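Local coordinates for uncharacterized protein (Thermus thermophilus HB8, PDB 6SCE) that is a CRISPR defence DNA nuclease of a Type III system, activated by cyclic oligoadenylate, at residues R172-V180 with Y189-L197. Sequence-based numbering, arbitrary orientation.
Sequences RLPGREGGV and YWYWVRPHL
Leu173 lies against the indole of Trp190, with Leu173 CD2 4.4 Å from Trp190 CH2. A type I turn runs from Leu173 to Arg176 and brings the chain back to the same ring. There CB of Arg176 sits 4.1 Å from Trp190 CH2, while the bent chain carries its guanidinium off to a salt bridge with Glu153. Glu177 stretches out beyond CG and brings OE2 to the edge of the His196 ring, 3.6 Å from NE2; His196 is poorly ordered. A type II turn, Arg176 to Gly179, then leads into the strand. The O of Gly178 accepts a nearly straight hydrogen bond from Val193 N, which stands above the carbonyl plane. Arg194 NH2 gives a hydrogen bond to Val193 O and lies over the centre of the Trp192 ring. The antiparallel hairpin of strands 179-184 and 187-192, part of a mixed sheet, takes over at Gly179; the Gly178 to Val193 bond lies just beyond the strand ends. Gly179 faces Trp192 in a non-hydrogen-bonded pair. Gly179 CA makes a CH-pi contact with the six-membered ring of Trp190, 3.8 Å from the centroid. With no side chain on Gly179, the ring packs directly on the backbone. Trp190 CG is anti to the backbone N (chi1 -176°), which lays the indole across Gly179 and Val180; NE1 hydrogen-bonds to Glu215 and Phe212 stacks on the ring. With an alanine here, Gly179 would probably lose its ring cover, Glu215 its NE1 partner, and a gap is likely to open beside Leu173. Val180 and Tyr191 form the hydrogen-bonded pair, Val180 N to Tyr191 O and Tyr191 N to Val180 O.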
loop_
_atom_site.group_PDB
_atom_site.type_symbol
_atom_site.label_atom_id
_atom_site.label_comp_id
_atom_site.label_asym_id
_atom_site.label_seq_id
_atom_site.Cartn_x
_atom_site.Cartn_y
_atom_site.Cartn_z
ATOM N N ARG A 172 -6.269 -21.026 15.919
ATOM C CA ARG A 172 -6.429 -21.676 14.656
ATOM C C ARG A 172 -7.813 -21.350 14.130
ATOM O O ARG A 172 -8.764 -21.258 14.884
ATOM C CB ARG A 172 -6.254 -23.177 14.845
ATOM C CG ARG A 172 -6.226 -23.941 13.569
ATOM C CD ARG A 172 -5.898 -25.404 13.836
ATOM N NE ARG A 172 -7.045 -26.101 14.392
ATOM C CZ ARG A 172 -8.033 -26.629 13.666
ATOM N NH1 ARG A 172 -8.028 -26.545 12.333
ATOM N NH2 ARG A 172 -9.038 -27.249 14.279
ATOM N N LEU A 173 -7.905 -21.137 12.829
ATOM C CA LEU A 173 -9.165 -20.883 12.166
ATOM C C LEU A 173 -9.495 -22.124 11.350
ATOM O O LEU A 173 -8.920 -22.340 10.274
ATOM C CB LEU A 173 -9.071 -19.657 11.257
ATOM C CG LEU A 173 -9.166 -18.282 11.921
ATOM C CD1 LEU A 173 -8.205 -18.109 13.067
ATOM C CD2 LEU A 173 -8.905 -17.221 10.854
ATOM N N PRO A 174 -10.430 -22.949 11.843
ATOM C CA PRO A 174 -10.652 -24.216 11.124
ATOM C C PRO A 174 -11.049 -24.011 9.664
ATOM O O PRO A 174 -10.705 -24.834 8.838
ATOM C CB PRO A 174 -11.769 -24.876 11.936
ATOM C CG PRO A 174 -11.500 -24.393 13.339
ATOM C CD PRO A 174 -11.164 -22.929 13.125
ATOM N N GLY A 175 -11.710 -22.902 9.349
ATOM C CA GLY A 175 -12.039 -22.545 7.971
ATOM C C GLY A 175 -10.918 -21.958 7.117
ATOM O O GLY A 175 -11.164 -21.576 5.978
ATOM N N ARG A 176 -9.708 -21.829 7.665
ATOM C CA ARG A 176 -8.589 -21.214 6.930
ATOM C C ARG A 176 -7.363 -22.039 7.128
ATOM O O ARG A 176 -6.582 -21.804 8.045
ATOM C CB ARG A 176 -8.284 -19.798 7.415
ATOM C CG ARG A 176 -9.428 -18.820 7.296
ATOM C CD ARG A 176 -9.231 -17.861 6.166
ATOM N NE ARG A 176 -10.506 -17.481 5.587
ATOM C CZ ARG A 176 -10.640 -16.881 4.415
ATOM N NH1 ARG A 176 -9.565 -16.582 3.681
ATOM N NH2 ARG A 176 -11.858 -16.584 3.975
ATOM N N GLU A 177 -7.167 -22.988 6.217
ATOM C CA GLU A 177 -6.022 -23.887 6.249
ATOM C C GLU A 177 -4.729 -23.081 6.070
ATOM O O GLU A 177 -4.730 -22.081 5.377
ATOM C CB GLU A 177 -6.206 -24.878 5.087
ATOM C CG GLU A 177 -5.175 -25.972 4.948
ATOM C CD GLU A 177 -5.407 -26.808 3.692
ATOM O OE1 GLU A 177 -6.402 -26.549 2.972
ATOM O OE2 GLU A 177 -4.587 -27.721 3.428
ATOM N N GLY A 178 -3.655 -23.504 6.707
ATOM C CA GLY A 178 -2.310 -23.017 6.339
ATOM C C GLY A 178 -1.721 -21.902 7.179
ATOM O O GLY A 178 -0.569 -21.516 6.991
ATOM N N GLY A 179 -2.499 -21.385 8.125
ATOM C CA GLY A 179 -2.025 -20.323 8.977
ATOM C C GLY A 179 -2.516 -20.414 10.394
ATOM O O GLY A 179 -3.484 -21.138 10.704
ATOM N N VAL A 180 -1.820 -19.711 11.275
ATOM C CA VAL A 180 -2.240 -19.523 12.661
ATOM C C VAL A 180 -2.309 -18.024 12.918
ATOM O O VAL A 180 -1.377 -17.323 12.543
ATOM C CB VAL A 180 -1.213 -20.135 13.634
ATOM C CG1 VAL A 180 -1.712 -20.051 15.070
ATOM C CG2 VAL A 180 -0.915 -21.585 13.272
ATOM N N TYR A 189 -0.523 -11.182 13.780
ATOM C CA TYR A 189 0.391 -11.883 12.879
ATOM C C TYR A 189 -0.357 -13.073 12.298
ATOM O O TYR A 189 -1.145 -13.706 12.993
ATOM C CB TYR A 189 1.625 -12.381 13.638
ATOM C CG TYR A 189 2.395 -11.285 14.326
ATOM C CD1 TYR A 189 1.997 -10.811 15.569
ATOM C CD2 TYR A 189 3.508 -10.716 13.737
ATOM C CE1 TYR A 189 2.678 -9.796 16.207
ATOM C CE2 TYR A 189 4.218 -9.704 14.374
ATOM C CZ TYR A 189 3.794 -9.242 15.606
ATOM O OH TYR A 189 4.475 -8.218 16.220
ATOM N N TRP A 190 -0.143 -13.344 11.020
ATOM C CA TRP A 190 -0.728 -14.501 10.334
ATOM C C TRP A 190 0.503 -15.353 9.972
ATOM O O TRP A 190 1.357 -14.938 9.207
ATOM C CB TRP A 190 -1.490 -14.041 9.117
ATOM C CG TRP A 190 -2.230 -15.091 8.328
ATOM C CD1 TRP A 190 -2.169 -15.280 6.983
ATOM C CD2 TRP A 190 -3.142 -16.076 8.827
ATOM N NE1 TRP A 190 -2.986 -16.324 6.597
ATOM C CE2 TRP A 190 -3.591 -16.834 7.715
ATOM C CE3 TRP A 190 -3.614 -16.395 10.096
ATOM C CZ2 TRP A 190 -4.493 -17.888 7.840
ATOM C CZ3 TRP A 190 -4.520 -17.455 10.230
ATOM C CH2 TRP A 190 -4.959 -18.175 9.103
ATOM N N TYR A 191 0.604 -16.494 10.623
ATOM C CA TYR A 191 1.834 -17.286 10.642
ATOM C C TYR A 191 1.601 -18.601 9.906
ATOM O O TYR A 191 0.701 -19.362 10.225
ATOM C CB TYR A 191 2.237 -17.516 12.081
ATOM C CG TYR A 191 3.530 -18.263 12.304
ATOM C CD1 TYR A 191 3.549 -19.655 12.384
ATOM C CD2 TYR A 191 4.718 -17.590 12.485
ATOM C CE1 TYR A 191 4.732 -20.353 12.624
ATOM C CE2 TYR A 191 5.906 -18.289 12.706
ATOM C CZ TYR A 191 5.889 -19.662 12.800
ATOM O OH TYR A 191 7.078 -20.317 13.027
ATOM N N TRP A 192 2.448 -18.842 8.916
ATOM C CA TRP A 192 2.310 -19.964 7.964
ATOM C C TRP A 192 2.680 -21.260 8.666
ATOM O O TRP A 192 3.726 -21.351 9.296
ATOM C CB TRP A 192 3.243 -19.680 6.796
ATOM C CG TRP A 192 3.529 -20.728 5.732
ATOM C CD1 TRP A 192 4.224 -21.888 5.893
ATOM C CD2 TRP A 192 3.220 -20.636 4.332
ATOM N NE1 TRP A 192 4.341 -22.536 4.684
ATOM C CE2 TRP A 192 3.742 -21.787 3.709
ATOM C CE3 TRP A 192 2.573 -19.692 3.545
ATOM C CZ2 TRP A 192 3.617 -22.023 2.320
ATOM C CZ3 TRP A 192 2.440 -19.921 2.186
ATOM C CH2 TRP A 192 2.969 -21.090 1.585
ATOM N N VAL A 193 1.795 -22.239 8.571
ATOM C CA VAL A 193 2.044 -23.567 9.131
ATOM C C VAL A 193 1.651 -24.586 8.070
ATOM O O VAL A 193 0.699 -24.396 7.297
ATOM C CB VAL A 193 1.271 -23.824 10.448
ATOM C CG1 VAL A 193 1.839 -22.959 11.557
ATOM C CG2 VAL A 193 -0.217 -23.590 10.277
ATOM N N ARG A 194 2.419 -25.655 7.997
ATOM C CA ARG A 194 2.104 -26.749 7.084
ATOM C C ARG A 194 2.235 -27.990 7.950
ATOM O O ARG A 194 3.260 -28.666 7.906
ATOM C CB ARG A 194 3.083 -26.782 5.913
ATOM C CG ARG A 194 2.865 -25.731 4.854
ATOM C CD ARG A 194 1.446 -25.788 4.298
ATOM N NE ARG A 194 1.204 -24.894 3.165
ATOM C CZ ARG A 194 0.766 -23.630 3.247
ATOM N NH1 ARG A 194 0.576 -22.949 2.121
ATOM N NH2 ARG A 194 0.532 -23.022 4.426
ATOM N N PRO A 195 1.219 -28.245 8.798
ATOM C CA PRO A 195 1.321 -29.319 9.794
ATOM C C PRO A 195 1.138 -30.745 9.221
ATOM O O PRO A 195 1.536 -31.707 9.869
ATOM C CB PRO A 195 0.217 -28.966 10.800
ATOM C CG PRO A 195 -0.808 -28.231 9.997
ATOM C CD PRO A 195 -0.079 -27.546 8.863
ATOM N N HIS A 196 0.567 -30.873 8.021
ATOM C CA HIS A 196 0.330 -32.192 7.413
ATOM C C HIS A 196 1.667 -32.813 6.999
ATOM O O HIS A 196 2.539 -32.114 6.479
ATOM C CB HIS A 196 -0.596 -32.092 6.187
ATOM C CG HIS A 196 -1.733 -31.126 6.350
ATOM N ND1 HIS A 196 -2.665 -31.230 7.362
ATOM C CD2 HIS A 196 -2.090 -30.039 5.623
ATOM C CE1 HIS A 196 -3.544 -30.250 7.252
ATOM N NE2 HIS A 196 -3.219 -29.512 6.205
ATOM N N LEU A 197 1.814 -34.122 7.220
ATOM C CA LEU A 197 3.085 -34.842 6.986
ATOM C C LEU A 197 3.800 -34.400 5.695
ATOM O O LEU A 197 3.193 -34.350 4.615
ATOM C CB LEU A 197 2.850 -36.366 6.969
ATOM C CG LEU A 197 4.088 -37.259 7.123
#